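Local coordinates for protein flavodoxin-like domain (PDB 3HLY) that probably binds a flavin mononucleotide and carries electrons, as flavodoxin-like domains of flavoproteins generally do, at residues A[11-16]-A[121-126]. Residues are numbered along the deposited sequence; the frame is centred on the assembly and turned at random.
Sequences YGYSDR and DQPTEA
With CG of Tyr13 turned anti to its own carbonyl carbon (chi1 -72°), the phenol ring leans out to meet Pro123, while Gln122, its CG anti to the backbone N (chi1 -176°), extends past the hydroxyl end of that ring. The contact joins two loops of a flavodoxin-like fold, a parallel sheet flanked by helices: one leads from strand 3-7 into helix 14-27, the other into the last helix, 125-144. In flavodoxins the first of these loops typically binds the flavin phosphate. Here the chain makes a type II' turn from Tyr11 to Ser14, closed by Ser14 N to Tyr11 O at 3.0 Å, with Gly12 at its second position, where the positive phi suits glycine, and Tyr13 takes the N-cap position of the helix. Pro123 lays its CD over one ring face, 3.5 Å from the centroid and 11° off the normal, a CH-pi contact; its CG sits nearer the root of the side chain, 3.6 Å from Tyr13 CG. Tyr128 of helix 125-144 touches both residues and so borders the pair. No hydrogen bond crosses between the loops, which meet through van der Waals and CH-pi contact. A serine in place of Tyr13 would probably leave the proline ring without its aromatic partner and open a gap between the loops. At the far end of the phenol, Tyr13 OH lies 3.4 Å from Gln122 CG, in the aliphatic part of that side chain.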
loop_
_atom_site.group_PDB
_atom_site.type_symbol
_atom_site.label_atom_id
_atom_site.label_comp_id
_atom_site.label_asym_id
_atom_site.label_seq_id
_atom_site.Cartn_x
_atom_site.Cartn_y
_atom_site.Cartn_z
ATOM N N TYR A 11 10.539 -6.458 -6.068
ATOM C CA TYR A 11 11.227 -5.170 -6.040
ATOM C C TYR A 11 11.606 -4.923 -4.587
ATOM O O TYR A 11 10.738 -4.767 -3.729
ATOM C CB TYR A 11 10.318 -4.033 -6.518
ATOM C CG TYR A 11 11.016 -2.691 -6.522
ATOM C CD1 TYR A 11 10.400 -1.560 -5.988
ATOM C CD2 TYR A 11 12.307 -2.556 -7.043
ATOM C CE1 TYR A 11 11.054 -0.330 -5.965
ATOM C CE2 TYR A 11 12.969 -1.331 -7.026
ATOM C CZ TYR A 11 12.340 -0.225 -6.481
ATOM O OH TYR A 11 13.004 0.977 -6.416
ATOM N N GLY A 12 12.900 -4.891 -4.301
ATOM C CA GLY A 12 13.326 -4.687 -2.929
ATOM C C GLY A 12 12.720 -5.759 -2.033
ATOM O O GLY A 12 12.813 -6.952 -2.330
ATOM N N TYR A 13 12.093 -5.337 -0.939
ATOM C CA TYR A 13 11.458 -6.268 -0.013
ATOM C C TYR A 13 9.941 -6.129 -0.050
ATOM O O TYR A 13 9.261 -6.454 0.922
ATOM C CB TYR A 13 11.973 -6.026 1.403
ATOM C CG TYR A 13 13.395 -6.492 1.607
ATOM C CD1 TYR A 13 13.669 -7.734 2.184
ATOM C CD2 TYR A 13 14.469 -5.704 1.202
ATOM C CE1 TYR A 13 14.982 -8.176 2.352
ATOM C CE2 TYR A 13 15.782 -6.136 1.364
ATOM C CZ TYR A 13 16.030 -7.368 1.939
ATOM O OH TYR A 13 17.328 -7.787 2.098
ATOM N N SER A 14 9.417 -5.651 -1.179
ATOM C CA SER A 14 7.979 -5.460 -1.341
ATOM C C SER A 14 7.139 -6.697 -1.017
ATOM O O SER A 14 6.172 -6.601 -0.263
ATOM C CB SER A 14 7.654 -4.994 -2.762
ATOM O OG SER A 14 8.021 -3.644 -2.941
ATOM N N ASP A 15 7.487 -7.849 -1.592
ATOM C CA ASP A 15 6.727 -9.073 -1.320
ATOM C C ASP A 15 6.595 -9.304 0.188
ATOM O O ASP A 15 5.501 -9.513 0.720
ATOM C CB ASP A 15 7.422 -10.311 -1.905
ATOM C CG ASP A 15 7.483 -10.301 -3.418
ATOM O OD1 ASP A 15 6.414 -10.288 -4.073
ATOM O OD2 ASP A 15 8.611 -10.319 -3.954
ATOM N N ARG A 16 7.742 -9.251 0.854
ATOM C CA ARG A 16 7.860 -9.514 2.278
ATOM C C ARG A 16 7.257 -8.471 3.218
ATOM O O ARG A 16 6.662 -8.813 4.231
ATOM C CB ARG A 16 9.336 -9.719 2.598
ATOM C CG ARG A 16 9.601 -10.741 3.651
ATOM C CD ARG A 16 10.974 -11.334 3.434
ATOM N NE ARG A 16 11.080 -12.048 2.165
ATOM C CZ ARG A 16 12.197 -12.624 1.731
ATOM N NH1 ARG A 16 13.305 -12.563 2.461
ATOM N NH2 ARG A 16 12.205 -13.273 0.574
ATOM N N ASP A 121 17.124 0.373 5.511
ATOM C CA ASP A 121 18.116 -0.687 5.633
ATOM C C ASP A 121 17.407 -2.024 5.457
ATOM O O ASP A 121 16.190 -2.076 5.285
ATOM C CB ASP A 121 18.785 -0.628 7.000
ATOM N N GLN A 122 18.169 -3.107 5.497
ATOM C CA GLN A 122 17.592 -4.432 5.353
ATOM C C GLN A 122 16.514 -4.659 6.408
ATOM O O GLN A 122 16.775 -4.582 7.608
ATOM C CB GLN A 122 18.675 -5.490 5.511
ATOM C CG GLN A 122 18.197 -6.905 5.288
ATOM C CD GLN A 122 19.247 -7.914 5.689
ATOM O OE1 GLN A 122 20.424 -7.768 5.348
ATOM N NE2 GLN A 122 18.831 -8.951 6.413
ATOM N N PRO A 123 15.278 -4.932 5.971
ATOM C CA PRO A 123 14.183 -5.169 6.911
ATOM C C PRO A 123 14.535 -6.267 7.906
ATOM O O PRO A 123 14.850 -7.387 7.518
ATOM C CB PRO A 123 13.038 -5.575 5.997
ATOM C CG PRO A 123 13.281 -4.733 4.798
ATOM C CD PRO A 123 14.777 -4.875 4.589
ATOM N N THR A 124 14.493 -5.938 9.191
ATOM C CA THR A 124 14.787 -6.912 10.226
ATOM C C THR A 124 13.460 -7.454 10.739
ATOM O O THR A 124 12.394 -7.051 10.265
ATOM C CB THR A 124 15.545 -6.265 11.408
ATOM O OG1 THR A 124 14.773 -5.176 11.936
ATOM C CG2 THR A 124 16.904 -5.748 10.955
ATOM N N GLU A 125 13.522 -8.367 11.703
ATOM C CA GLU A 125 12.309 -8.923 12.281
ATOM C C GLU A 125 11.514 -7.781 12.901
ATOM O O GLU A 125 10.285 -7.773 12.873
ATOM C CB GLU A 125 12.650 -9.968 13.346
ATOM C CG GLU A 125 13.276 -11.242 12.783
ATOM C CD GLU A 125 12.324 -12.032 11.892
ATOM O OE1 GLU A 125 12.774 -13.033 11.292
ATOM O OE2 GLU A 125 11.130 -11.661 11.791
ATOM N N ALA A 126 12.234 -6.810 13.448
ATOM C CA ALA A 126 11.614 -5.646 14.067
ATOM C C ALA A 126 10.716 -4.934 13.056
ATOM O O ALA A 126 9.553 -4.644 13.339
ATOM C CB ALA A 126 12.690 -4.698 14.566
#